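Local coordinates for thymidylate synthase thyX (PDB 3N3Y), which probably catalyses the reductive methylation of dUMP to dTMP with methylenetetrahydrofolate as methyl donor and FAD as cofactor, working as a homotetramer, at residues 9-14 against 192-197; 65-70 against 199-204; 88-93 against 162-167; 105-110 against 136-141. All blocks are in the same frame, centred on the assembly; numbering follows the deposited sequence.

In the fold
The four contacts trace how a sheet is paired, covered by a helix and flanked by a helical region. Contacts 1 and 2 both set helix 189-201 or its end on the same sheet, against the neighbouring strands 10-16 and 64-73; their centres lie about 6 Å apart, contact 1 near the surface and contact 2 buried, and both are apolar. Contact 3, also buried, pairs strands 87-90 and 163-171 through backbone hydrogen bonds and passes directly into the dUMP phosphate site. Contact 4, likewise buried but with its centre about 33 Å from that of contact 2, lies among helices, gathers a loop round a glutamate-arginine pair, and touches contact 3 through side chains.

Contact 1: 9-14 against 192-197; sequences MEVICK and QDLAKA
Val-11 and Ala-197 meet in the tightly packed part of this contact. The CG2 methyl of Val-11 stands 3.6 Å from CB of Ala-197, and the small alanine lets the helix come near: the CA atoms of Val-11 and Ala-197, 6.1 Å apart, are the nearest pair of the two segments. The same CG2 reaches CD1 of Leu-194 at 4.1 Å, the two side chains crossing at about a right angle. With CG1 anti to the backbone N (chi1 -178°), Val-11 places its other methyl near the carbonyl O of Ala-197, so one branch packs on the alanine CB and the other beside its carbonyl. Met-9 belongs to the packed side as well. Its chain, bent at chi2 and chi3, folds over the helix backbone and lays SD 3.8 Å from CA of Leu-194, with CE 3.9 Å from CB of the same leucine. Its sulfur is farther, 4.1 Å, from CB of Ala-197. Here a helix is packed on one face of the antiparallel sheet of the ThyX fold: strand 10-16, an outermost strand of the sheet within the chain, pairs with strand 64-73, and Val-11, with Met-9 just before the strand, faces the helix. The exposed Glu-10 and Ile-12 point away from it. The contact is also loose at its polar margin, where Asp-193 touches Met-9 only marginally, through its carbonyl O and CB, and turns its carboxylate to a salt bridge with Lys-189. Leu-194, by contrast, is buried, and its side chain comes to about 4 Å from that of Leu-80.

Contact 2: 65-70 against 199-204; sequences YNFEIK and FDALPG
Strand 64-73 runs past the end of helix 189-201 and the loop that follows with its backbone well separated from both, the nearest CA atoms, those of Phe-67 and Ala-201, being 8.2 Å apart, so side chains alone span the distance. Leu-202 does most of this. Its CD2 methyl sits over one face of the Tyr-65 ring, 4.0 Å from the centroid and 20° off the normal, a CH-pi contact displaced toward CD1 and CE1. That same methyl lies 3.8 Å from CZ of Phe-67, but there it meets the edge of the ring, near its plane. Both aromatic side chains carry CG anti to the carbonyl carbon (chi1 -56° for Tyr-65, -62° for Phe-67), a shared torsion that sends both rings toward Leu-202. Ala-201 extends the edge contact, its CB 4.1 Å from CE1 of Phe-67, while Pro-203 lies more loosely beside Tyr-65. Leu-175 of helix 172-182 touches both Tyr-65 and Leu-202, and Pro-203 packs on Tyr-16, a dUMP-binding residue. With methyls and aromatic carbons on both sides, the contact depends on shape and dispersion, and probably on the exclusion of water, rather than on directed polar bonds.

Contact 3: 88-93 against 162-167; sequences LSVKSS and YKTHLA. With UMP (2'-deoxyuridine 5'-monophosphate), chain G.
Val-90 and Leu-166 lie side by side and point the same way, CG2 of Val-90 resting 3.9 Å from CB of Leu-166. Across the valine, at about a right angle, comes Thr-164, whose OG1 approaches CG1 of Val-90 from the neighbouring strand. With CG1 anti to its backbone N (chi1 -176°), Val-90 sets this methyl beside the threonine hydroxyl. Its CB packs on the deoxyribose of dUMP, 3.6 Å from C4'. The two strands form an antiparallel pair in the sheet: Ser-89 and Ala-167 are the hydrogen-bonded pair, joined by Ser-89 N to Ala-167 O and the reciprocal bond, and Val-90 and Leu-166 the non-hydrogen-bonded one. A further bond, Lys-91 N to His-165 O at 2.9 Å, continues the pairing just past the strand. Beyond it a water joins Lys-91 O to Thr-164 OG1. The extended chain of Lys-91 packs along residues 163-165, its CB 3.4 Å from O of His-165, and its NZ forms a salt bridge with Glu-99. From here the chain turns to the nucleotide phosphate: Ser-92 OG donates to OP2 at 2.5 Å, while Ser-93 grips OP1 twice, through OG at 2.6 Å and more loosely through its backbone N at 3.2 Å. Arg-74 and Arg-94, with Arg-82 and Arg-182 of the third subunit, also bind the nucleotide, and Val-90 N donates to FAD O2.

Contact 4: 105-110 against 136-141; sequences SFLPLN and ALENLR
Phe-106 N donates a nearly straight hydrogen bond to OE1 of Glu-138, 2.8 Å long at 174°, coming from above the carboxylate plane. The same oxygen lies near the plane of the Phe-106 ring, at its edge, 3.4 Å from CD2, while the ring and carboxylate planes stand 80° apart. Over one ring face sits CD2 of Leu-137, 3.9 Å from the centroid, in a CH-pi contact. Leu-107 adds its CD1 against the CG methylene of Glu-138. The bend of Glu-138 at chi2 (64°) folds the carboxylate back along its helix, where Arg-141, one turn on, forms a salt bridge from NH2 to OE2 at 2.8 Å; two weak bonds from NE supplement it. This pairing probably keeps the buried glutamate ionised and limits its rotation. On the loop side, Ser-105 lies over a face of the guanidinium, and its OG, 3.0 Å from OE2 of Glu-138, accepts from Leu-107 N in an ST turn. Farther out, Ser-105 O is bonded to Arg-116, and Asn-110 caps helix 111-117. The loop, which leads into helix 111-117, packs against helix 127-145, with Phe-106 touching both through Ala-117 and Val-134, and Leu-137 reaching Tyr-162 just ahead of strand 163-171.

Contact 1: 9-14 against 192-197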
loop_
_atom_site.group_PDB
_atom_site.type_symbol
_atom_site.label_atom_id
_atom_site.label_comp_id
_atom_site.label_asym_id
_atom_site.label_seq_id
_atom_site.Cartn_x
_atom_site.Cartn_y
_atom_site.Cartn_z
ATOM N N MET A 9 2.685 24.813 15.077
ATOM C CA MET A 9 3.096 23.454 15.450
ATOM C C MET A 9 4.570 23.222 15.075
ATOM O O MET A 9 5.044 23.748 14.076
ATOM C CB MET A 9 2.156 22.372 14.870
ATOM C CG MET A 9 2.561 21.747 13.544
ATOM S SD MET A 9 2.032 22.674 12.080
ATOM C CE MET A 9 0.253 22.446 12.111
ATOM N N GLU A 10 5.289 22.469 15.904
ATOM C CA GLU A 10 6.727 22.244 15.714
ATOM C C GLU A 10 7.049 20.955 14.933
ATOM O O GLU A 10 6.708 19.846 15.365
ATOM C CB GLU A 10 7.448 22.243 17.074
ATOM C CG GLU A 10 7.313 23.575 17.845
ATOM C CD GLU A 10 7.570 23.464 19.355
ATOM O OE1 GLU A 10 7.921 22.364 19.847
ATOM O OE2 GLU A 10 7.415 24.494 20.054
ATOM N N VAL A 11 7.709 21.110 13.787
ATOM C CA VAL A 11 8.147 19.972 12.980
ATOM C C VAL A 11 9.667 19.879 12.854
ATOM O O VAL A 11 10.307 20.809 12.369
ATOM C CB VAL A 11 7.596 20.047 11.559
ATOM C CG1 VAL A 11 8.035 18.826 10.777
ATOM C CG2 VAL A 11 6.100 20.150 11.572
ATOM N N ILE A 12 10.228 18.745 13.274
ATOM C CA ILE A 12 11.651 18.450 13.119
ATOM C C ILE A 12 11.855 17.304 12.132
ATOM O O ILE A 12 11.192 16.266 12.231
ATOM C CB ILE A 12 12.296 17.970 14.449
ATOM C CG1 ILE A 12 11.991 18.921 15.604
ATOM C CG2 ILE A 12 13.805 17.816 14.275
ATOM C CD1 ILE A 12 12.550 20.297 15.410
ATOM N N CYS A 13 12.771 17.477 11.188
ATOM C CA CYS A 13 13.227 16.341 10.394
ATOM C C CYS A 13 14.419 15.705 11.094
ATOM O O CYS A 13 15.487 16.303 11.159
ATOM C CB CYS A 13 13.600 16.757 8.979
ATOM S SG CYS A 13 14.111 15.350 7.945
ATOM N N LYS A 14 14.227 14.501 11.630
ATOM C CA LYS A 14 15.231 13.859 12.461
ATOM C C LYS A 14 16.210 12.996 11.648
ATOM O O LYS A 14 17.339 12.750 12.065
ATOM C CB LYS A 14 14.547 13.010 13.534
ATOM C CG LYS A 14 13.376 13.706 14.185
ATOM C CD LYS A 14 12.983 13.010 15.464
ATOM C CE LYS A 14 12.550 11.576 15.199
ATOM N NZ LYS A 14 11.926 10.983 16.423
ATOM N N GLN A 192 -2.633 23.292 5.873
ATOM C CA GLN A 192 -1.759 24.127 5.044
ATOM C C GLN A 192 -0.530 24.530 5.854
ATOM O O GLN A 192 0.590 24.503 5.353
ATOM C CB GLN A 192 -2.485 25.361 4.509
ATOM C CG GLN A 192 -3.793 25.067 3.793
ATOM C CD GLN A 192 -4.412 26.326 3.207
ATOM O OE1 GLN A 192 -3.721 27.321 3.002
ATOM N NE2 GLN A 192 -5.709 26.288 2.924
ATOM N N ASP A 193 -0.732 24.867 7.118
ATOM C CA ASP A 193 0.394 25.172 7.983
ATOM C C ASP A 193 1.290 23.951 8.212
ATOM O O ASP A 193 2.509 24.080 8.307
ATOM C CB ASP A 193 -0.075 25.725 9.327
ATOM C CG ASP A 193 -0.850 27.037 9.193
ATOM O OD1 ASP A 193 -0.862 27.628 8.087
ATOM O OD2 ASP A 193 -1.450 27.474 10.205
ATOM N N LEU A 194 0.688 22.769 8.324
ATOM C CA LEU A 194 1.478 21.557 8.507
ATOM C C LEU A 194 2.316 21.292 7.264
ATOM O O LEU A 194 3.487 20.927 7.370
ATOM C CB LEU A 194 0.604 20.341 8.817
ATOM C CG LEU A 194 1.366 19.011 8.845
ATOM C CD1 LEU A 194 2.538 19.037 9.825
ATOM C CD2 LEU A 194 0.422 17.898 9.191
ATOM N N ALA A 195 1.714 21.481 6.092
ATOM C CA ALA A 195 2.437 21.293 4.850
ATOM C C ALA A 195 3.651 22.233 4.823
ATOM O O ALA A 195 4.783 21.802 4.578
ATOM C CB ALA A 195 1.519 21.512 3.634
ATOM N N LYS A 196 3.422 23.504 5.125
ATOM C CA LYS A 196 4.504 24.474 5.123
ATOM C C LYS A 196 5.556 24.096 6.154
ATOM O O LYS A 196 6.751 24.131 5.877
ATOM C CB LYS A 196 3.974 25.877 5.411
ATOM C CG LYS A 196 5.079 26.898 5.617
ATOM C CD LYS A 196 4.551 28.168 6.267
ATOM C CE LYS A 196 5.633 29.245 6.352
ATOM N NZ LYS A 196 6.133 29.631 4.997
ATOM N N ALA A 197 5.115 23.739 7.353
ATOM C CA ALA A 197 6.057 23.357 8.395
ATOM C C ALA A 197 6.914 22.123 8.020
ATOM O O ALA A 197 8.068 22.007 8.443
ATOM C CB ALA A 197 5.325 23.143 9.714
#

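Contact 2: 65-70 against 199-204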
loop_
_atom_site.group_PDB
_atom_site.type_symbol
_atom_site.label_atom_id
_atom_site.label_comp_id
_atom_site.label_asym_id
_atom_site.label_seq_id
_atom_site.Cartn_x
_atom_site.Cartn_y
_atom_site.Cartn_z
ATOM N N TYR A 65 11.930 10.168 4.786
ATOM C CA TYR A 65 12.096 11.214 5.806
ATOM C C TYR A 65 11.427 10.856 7.123
ATOM O O TYR A 65 10.247 10.523 7.145
ATOM C CB TYR A 65 11.507 12.514 5.303
ATOM C CG TYR A 65 12.101 12.947 3.997
ATOM C CD1 TYR A 65 13.312 13.647 3.956
ATOM C CD2 TYR A 65 11.469 12.654 2.805
ATOM C CE1 TYR A 65 13.856 14.058 2.754
ATOM C CE2 TYR A 65 12.008 13.051 1.595
ATOM C CZ TYR A 65 13.204 13.743 1.575
ATOM O OH TYR A 65 13.726 14.129 0.369
ATOM N N ASN A 66 12.190 10.916 8.207
ATOM C CA ASN A 66 11.658 10.754 9.555
ATOM C C ASN A 66 11.439 12.092 10.263
ATOM O O ASN A 66 12.393 12.776 10.623
ATOM C CB ASN A 66 12.599 9.901 10.395
ATOM C CG ASN A 66 13.053 8.655 9.671
ATOM O OD1 ASN A 66 14.131 8.630 9.076
ATOM N ND2 ASN A 66 12.227 7.610 9.709
ATOM N N PHE A 67 10.178 12.439 10.492
ATOM C CA PHE A 67 9.823 13.688 11.151
ATOM C C PHE A 67 9.325 13.502 12.565
ATOM O O PHE A 67 8.914 12.416 12.973
ATOM C CB PHE A 67 8.709 14.405 10.408
ATOM C CG PHE A 67 9.058 14.806 9.010
ATOM C CD1 PHE A 67 9.698 16.010 8.760
ATOM C CD2 PHE A 67 8.698 14.003 7.933
ATOM C CE1 PHE A 67 9.987 16.397 7.478
ATOM C CE2 PHE A 67 8.990 14.386 6.639
ATOM C CZ PHE A 67 9.640 15.586 6.410
ATOM N N GLU A 68 9.344 14.604 13.304
ATOM C CA GLU A 68 8.661 14.676 14.576
ATOM C C GLU A 68 7.682 15.842 14.476
ATOM O O GLU A 68 8.044 16.912 14.008
ATOM C CB GLU A 68 9.666 14.883 15.702
ATOM C CG GLU A 68 9.124 14.587 17.086
ATOM C CD GLU A 68 9.900 15.328 18.184
ATOM O OE1 GLU A 68 11.154 15.367 18.117
ATOM O OE2 GLU A 68 9.253 15.877 19.110
ATOM N N ILE A 69 6.437 15.624 14.893
ATOM C CA ILE A 69 5.421 16.672 14.853
ATOM C C ILE A 69 4.823 16.874 16.238
ATOM O O ILE A 69 4.303 15.928 16.838
ATOM C CB ILE A 69 4.289 16.339 13.853
ATOM C CG1 ILE A 69 4.882 16.024 12.472
ATOM C CG2 ILE A 69 3.249 17.478 13.802
ATOM C CD1 ILE A 69 3.913 15.356 11.489
ATOM N N LYS A 70 4.921 18.100 16.750
ATOM C CA LYS A 70 4.368 18.432 18.068
ATOM C C LYS A 70 3.319 19.530 17.952
ATOM O O LYS A 70 3.490 20.489 17.205
ATOM C CB LYS A 70 5.461 18.865 19.057
ATOM C CG LYS A 70 6.715 18.010 19.027
ATOM C CD LYS A 70 7.387 17.912 20.407
ATOM C CE LYS A 70 7.815 19.278 20.939
ATOM N NZ LYS A 70 8.503 19.212 22.268
ATOM N N PHE A 199 7.717 21.172 4.811
ATOM C CA PHE A 199 8.638 21.678 3.818
ATOM C C PHE A 199 9.819 22.346 4.498
ATOM O O PHE A 199 10.975 22.056 4.189
ATOM C CB PHE A 199 7.958 22.703 2.932
ATOM C CG PHE A 199 8.872 23.306 1.923
ATOM C CD1 PHE A 199 9.206 22.607 0.766
ATOM C CD2 PHE A 199 9.413 24.567 2.121
ATOM C CE1 PHE A 199 10.062 23.156 -0.187
ATOM C CE2 PHE A 199 10.267 25.134 1.173
ATOM C CZ PHE A 199 10.595 24.426 0.018
ATOM N N ASP A 200 9.528 23.234 5.440
ATOM C CA ASP A 200 10.595 23.981 6.084
ATOM C C ASP A 200 11.516 23.101 6.925
ATOM O O ASP A 200 12.667 23.482 7.172
ATOM C CB ASP A 200 10.039 25.140 6.920
ATOM C CG ASP A 200 9.298 26.168 6.074
ATOM O OD1 ASP A 200 9.404 26.109 4.825
ATOM O OD2 ASP A 200 8.610 27.037 6.664
ATOM N N ALA A 201 11.026 21.937 7.368
ATOM C CA ALA A 201 11.859 21.026 8.169
ATOM C C ALA A 201 12.837 20.226 7.303
ATOM O O ALA A 201 13.799 19.654 7.805
ATOM C CB ALA A 201 11.005 20.079 9.012
ATOM N N LEU A 202 12.578 20.176 6.004
ATOM C CA LEU A 202 13.440 19.410 5.108
ATOM C C LEU A 202 14.843 20.010 5.078
ATOM O O LEU A 202 15.001 21.224 5.249
ATOM C CB LEU A 202 12.858 19.382 3.697
ATOM C CG LEU A 202 11.562 18.602 3.485
ATOM C CD1 LEU A 202 11.008 18.874 2.092
ATOM C CD2 LEU A 202 11.798 17.106 3.706
ATOM N N PRO A 203 15.862 19.167 4.848
ATOM C CA PRO A 203 17.202 19.722 4.614
ATOM C C PRO A 203 17.129 20.617 3.382
ATOM O O PRO A 203 16.449 20.243 2.432
ATOM C CB PRO A 203 18.054 18.486 4.289
ATOM C CG PRO A 203 17.192 17.285 4.572
ATOM C CD PRO A 203 15.775 17.744 4.470
ATOM N N GLY A 204 17.783 21.778 3.407
ATOM C CA GLY A 204 17.761 22.686 2.269
ATOM C C GLY A 204 18.178 22.025 0.961
ATOM O O GLY A 204 17.658 22.352 -0.107
#

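Contact 3: 88-93 against 162-167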
loop_
_atom_site.group_PDB
_atom_site.type_symbol
_atom_site.label_atom_id
_atom_site.label_comp_id
_atom_site.label_asym_id
_atom_site.label_seq_id
_atom_site.Cartn_x
_atom_site.Cartn_y
_atom_site.Cartn_z
ATOM N N LEU A 88 3.079 6.229 10.901
ATOM C CA LEU A 88 2.801 7.125 12.022
ATOM C C LEU A 88 2.941 6.370 13.328
ATOM O O LEU A 88 2.480 5.231 13.429
ATOM C CB LEU A 88 1.365 7.627 11.970
ATOM C CG LEU A 88 0.898 8.385 10.755
ATOM C CD1 LEU A 88 0.596 7.424 9.622
ATOM C CD2 LEU A 88 -0.317 9.208 11.118
ATOM N N SER A 89 3.552 7.006 14.324
ATOM C CA SER A 89 3.427 6.571 15.713
ATOM C C SER A 89 2.944 7.761 16.541
ATOM O O SER A 89 3.626 8.775 16.663
ATOM C CB SER A 89 4.746 6.022 16.265
ATOM O OG SER A 89 5.261 4.975 15.456
ATOM N N VAL A 90 1.759 7.615 17.114
ATOM C CA VAL A 90 1.029 8.730 17.682
ATOM C C VAL A 90 0.798 8.546 19.164
ATOM O O VAL A 90 0.359 7.482 19.604
ATOM C CB VAL A 90 -0.347 8.883 16.984
ATOM C CG1 VAL A 90 -1.094 10.103 17.504
ATOM C CG2 VAL A 90 -0.158 8.983 15.468
ATOM N N LYS A 91 1.104 9.595 19.922
ATOM C CA LYS A 91 0.704 9.725 21.325
ATOM C C LYS A 91 -0.744 9.281 21.511
ATOM O O LYS A 91 -1.660 9.843 20.909
ATOM C CB LYS A 91 0.835 11.191 21.777
ATOM C CG LYS A 91 0.323 11.464 23.188
ATOM C CD LYS A 91 0.527 12.907 23.642
ATOM C CE LYS A 91 -0.309 13.180 24.905
ATOM N NZ LYS A 91 -0.337 14.626 25.265
ATOM N N SER A 92 -0.947 8.285 22.361
ATOM C CA SER A 92 -2.260 7.681 22.547
ATOM C C SER A 92 -3.015 8.323 23.703
ATOM O O SER A 92 -2.560 8.310 24.847
ATOM C CB SER A 92 -2.102 6.182 22.799
ATOM O OG SER A 92 -3.337 5.575 23.103
ATOM N N SER A 93 -4.176 8.884 23.403
ATOM C CA SER A 93 -5.014 9.439 24.454
ATOM C C SER A 93 -5.486 8.350 25.434
ATOM O O SER A 93 -5.700 8.627 26.612
ATOM C CB SER A 93 -6.219 10.182 23.861
ATOM O OG SER A 93 -7.169 9.264 23.343
ATOM N N TYR A 162 -7.720 19.240 20.808
ATOM C CA TYR A 162 -6.747 18.694 21.737
ATOM C C TYR A 162 -5.436 18.341 21.021
ATOM O O TYR A 162 -5.442 17.735 19.953
ATOM C CB TYR A 162 -7.300 17.454 22.410
ATOM C CG TYR A 162 -6.568 17.124 23.681
ATOM C CD1 TYR A 162 -5.476 16.266 23.682
ATOM C CD2 TYR A 162 -6.960 17.691 24.889
ATOM C CE1 TYR A 162 -4.798 15.977 24.862
ATOM C CE2 TYR A 162 -6.291 17.408 26.065
ATOM C CZ TYR A 162 -5.217 16.557 26.048
ATOM O OH TYR A 162 -4.576 16.284 27.232
ATOM N N LYS A 163 -4.317 18.714 21.625
ATOM C CA LYS A 163 -3.017 18.489 21.005
ATOM C C LYS A 163 -2.529 17.043 21.021
ATOM O O LYS A 163 -2.694 16.315 21.989
ATOM C CB LYS A 163 -1.949 19.407 21.601
ATOM C CG LYS A 163 -1.952 20.800 21.014
ATOM C CD LYS A 163 -0.932 21.648 21.720
ATOM C CE LYS A 163 -0.992 23.080 21.252
ATOM N NZ LYS A 163 0.087 23.850 21.930
ATOM N N THR A 164 -1.924 16.647 19.918
ATOM C CA THR A 164 -1.278 15.355 19.832
ATOM C C THR A 164 0.200 15.534 19.437
ATOM O O THR A 164 0.639 16.641 19.109
ATOM C CB THR A 164 -2.022 14.431 18.824
ATOM O OG1 THR A 164 -1.521 13.091 18.935
ATOM C CG2 THR A 164 -1.852 14.932 17.406
ATOM N N HIS A 165 0.940 14.429 19.452
ATOM C CA HIS A 165 2.375 14.402 19.185
ATOM C C HIS A 165 2.639 13.098 18.431
ATOM O O HIS A 165 2.068 12.053 18.763
ATOM C CB HIS A 165 3.117 14.440 20.523
ATOM C CG HIS A 165 4.606 14.324 20.428
ATOM N ND1 HIS A 165 5.370 13.816 21.461
ATOM C CD2 HIS A 165 5.478 14.665 19.451
ATOM C CE1 HIS A 165 6.645 13.840 21.122
ATOM N NE2 HIS A 165 6.738 14.348 19.905
ATOM N N LEU A 166 3.458 13.154 17.387
ATOM C CA LEU A 166 3.730 11.946 16.626
ATOM C C LEU A 166 5.078 11.918 15.930
ATOM O O LEU A 166 5.671 12.950 15.634
ATOM C CB LEU A 166 2.635 11.712 15.577
ATOM C CG LEU A 166 2.460 12.840 14.563
ATOM C CD1 LEU A 166 1.971 12.304 13.250
ATOM C CD2 LEU A 166 1.513 13.911 15.102
ATOM N N ALA A 167 5.554 10.704 15.690
ATOM C CA ALA A 167 6.596 10.463 14.714
ATOM C C ALA A 167 5.902 10.118 13.394
ATOM O O ALA A 167 4.977 9.293 13.339
ATOM C CB ALA A 167 7.510 9.339 15.169
HETATM N N1 UMP G . -4.627 4.052 18.020
HETATM C C2 UMP G . -5.435 3.053 17.518
HETATM N N3 UMP G . -6.007 2.147 18.393
HETATM C C4 UMP G . -5.774 2.255 19.757
HETATM C C5 UMP G . -4.955 3.268 20.261
HETATM C C6 UMP G . -4.390 4.166 19.370
HETATM O O2 UMP G . -5.636 2.975 16.301
HETATM O O4 UMP G . -6.297 1.453 20.520
HETATM C "C1'" UMP G . -4.054 5.020 17.083
HETATM C "C2'" UMP G . -5.187 5.944 16.641
HETATM C "C3'" UMP G . -4.567 7.326 16.697
HETATM C "C4'" UMP G . -3.461 7.196 17.733
HETATM O "O3'" UMP G . -3.993 7.624 15.448
HETATM O "O4'" UMP G . -3.097 5.830 17.734
HETATM C "C5'" UMP G . -3.935 7.591 19.139
HETATM O "O5'" UMP G . -5.229 7.063 19.343
HETATM P P UMP G . -6.057 7.141 20.717
HETATM O OP1 UMP G . -6.235 8.599 21.002
HETATM O OP2 UMP G . -5.339 6.399 21.823
HETATM O OP3 UMP G . -7.378 6.471 20.534
HETATM O O HOH W 1 -3.233 11.868 20.500
#

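Contact 4: 105-110 against 136-141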
loop_
_atom_site.group_PDB
_atom_site.type_symbol
_atom_site.label_atom_id
_atom_site.label_comp_id
_atom_site.label_asym_id
_atom_site.label_seq_id
_atom_site.Cartn_x
_atom_site.Cartn_y
_atom_site.Cartn_z
ATOM N N SER A 105 -7.495 24.014 37.602
ATOM C CA SER A 105 -8.648 24.408 36.798
ATOM C C SER A 105 -8.294 25.501 35.799
ATOM O O SER A 105 -7.428 26.326 36.063
ATOM C CB SER A 105 -9.790 24.890 37.695
ATOM O OG SER A 105 -10.816 25.476 36.916
ATOM N N PHE A 106 -8.968 25.500 34.651
ATOM C CA PHE A 106 -8.783 26.554 33.648
ATOM C C PHE A 106 -9.891 27.617 33.730
ATOM O O PHE A 106 -9.917 28.559 32.937
ATOM C CB PHE A 106 -8.717 25.953 32.240
ATOM C CG PHE A 106 -7.599 24.954 32.052
ATOM C CD1 PHE A 106 -6.302 25.383 31.809
ATOM C CD2 PHE A 106 -7.847 23.590 32.124
ATOM C CE1 PHE A 106 -5.271 24.472 31.644
ATOM C CE2 PHE A 106 -6.820 22.675 31.961
ATOM C CZ PHE A 106 -5.530 23.122 31.720
ATOM N N LEU A 107 -10.813 27.444 34.678
ATOM C CA LEU A 107 -11.855 28.434 34.945
ATOM C C LEU A 107 -11.485 29.257 36.182
ATOM O O LEU A 107 -10.908 28.731 37.129
ATOM C CB LEU A 107 -13.209 27.758 35.157
ATOM C CG LEU A 107 -13.667 26.843 34.022
ATOM C CD1 LEU A 107 -15.017 26.185 34.343
ATOM C CD2 LEU A 107 -13.729 27.609 32.708
ATOM N N PRO A 108 -11.815 30.554 36.171
ATOM C CA PRO A 108 -12.580 31.183 35.097
ATOM C C PRO A 108 -11.698 31.498 33.906
ATOM O O PRO A 108 -10.477 31.596 34.037
ATOM C CB PRO A 108 -13.062 32.480 35.744
ATOM C CG PRO A 108 -11.950 32.843 36.670
ATOM C CD PRO A 108 -11.390 31.534 37.189
ATOM N N LEU A 109 -12.319 31.639 32.745
ATOM C CA LEU A 109 -11.606 32.065 31.557
ATOM C C LEU A 109 -11.027 33.429 31.844
ATOM O O LEU A 109 -11.701 34.293 32.410
ATOM C CB LEU A 109 -12.558 32.151 30.361
ATOM C CG LEU A 109 -13.267 30.846 29.979
ATOM C CD1 LEU A 109 -14.009 30.989 28.660
ATOM C CD2 LEU A 109 -12.271 29.694 29.912
ATOM N N ASN A 110 -9.766 33.603 31.487
ATOM C CA ASN A 110 -9.102 34.886 31.575
ATOM C C ASN A 110 -7.745 34.704 30.932
ATOM O O ASN A 110 -7.345 33.570 30.656
ATOM C CB ASN A 110 -8.992 35.367 33.029
ATOM C CG ASN A 110 -8.200 34.415 33.902
ATOM O OD1 ASN A 110 -7.310 33.716 33.427
ATOM N ND2 ASN A 110 -8.519 34.386 35.186
ATOM N N ALA A 136 -14.494 22.710 27.125
ATOM C CA ALA A 136 -14.457 21.263 26.901
ATOM C C ALA A 136 -13.274 20.634 27.611
ATOM O O ALA A 136 -13.387 19.549 28.178
ATOM C CB ALA A 136 -14.415 20.949 25.405
ATOM N N LEU A 137 -12.139 21.323 27.571
ATOM C CA LEU A 137 -10.929 20.844 28.218
ATOM C C LEU A 137 -11.130 20.795 29.722
ATOM O O LEU A 137 -10.706 19.847 30.381
ATOM C CB LEU A 137 -9.722 21.730 27.868
ATOM C CG LEU A 137 -8.394 21.370 28.551
ATOM C CD1 LEU A 137 -7.827 20.069 28.005
ATOM C CD2 LEU A 137 -7.375 22.474 28.391
ATOM N N GLU A 138 -11.784 21.824 30.261
ATOM C CA GLU A 138 -12.091 21.866 31.689
ATOM C C GLU A 138 -13.007 20.704 32.107
ATOM O O GLU A 138 -12.710 20.009 33.065
ATOM C CB GLU A 138 -12.671 23.232 32.102
ATOM C CG GLU A 138 -13.021 23.345 33.592
ATOM C CD GLU A 138 -11.806 23.224 34.527
ATOM O OE1 GLU A 138 -10.651 23.333 34.054
ATOM O OE2 GLU A 138 -12.012 23.031 35.745
ATOM N N ASN A 139 -14.101 20.479 31.383
ATOM C CA ASN A 139 -14.928 19.298 31.656
ATOM C C ASN A 139 -14.144 17.985 31.609
ATOM O O ASN A 139 -14.356 17.105 32.450
ATOM C CB ASN A 139 -16.138 19.239 30.731
ATOM C CG ASN A 139 -17.190 20.270 31.102
ATOM O OD1 ASN A 139 -17.990 20.708 30.272
ATOM N ND2 ASN A 139 -17.178 20.670 32.350
ATOM N N LEU A 140 -13.242 17.866 30.633
ATOM C CA LEU A 140 -12.384 16.690 30.500
ATOM C C LEU A 140 -11.502 16.544 31.735
ATOM O O LEU A 140 -11.349 15.452 32.276
ATOM C CB LEU A 140 -11.495 16.814 29.256
ATOM C CG LEU A 140 -10.607 15.616 28.876
ATOM C CD1 LEU A 140 -11.461 14.381 28.649
ATOM C CD2 LEU A 140 -9.735 15.907 27.642
ATOM N N ARG A 141 -10.920 17.660 32.171
ATOM C CA ARG A 141 -10.069 17.668 33.359
ATOM C C ARG A 141 -10.842 17.181 34.580
ATOM O O ARG A 141 -10.362 16.334 35.324
ATOM C CB ARG A 141 -9.481 19.056 33.633
ATOM C CG ARG A 141 -8.468 19.044 34.761
ATOM C CD ARG A 141 -8.232 20.407 35.356
ATOM N NE ARG A 141 -9.424 20.983 35.985
ATOM C CZ ARG A 141 -9.801 20.757 37.242
ATOM N NH1 ARG A 141 -9.099 19.942 38.019
ATOM N NH2 ARG A 141 -10.891 21.342 37.719
#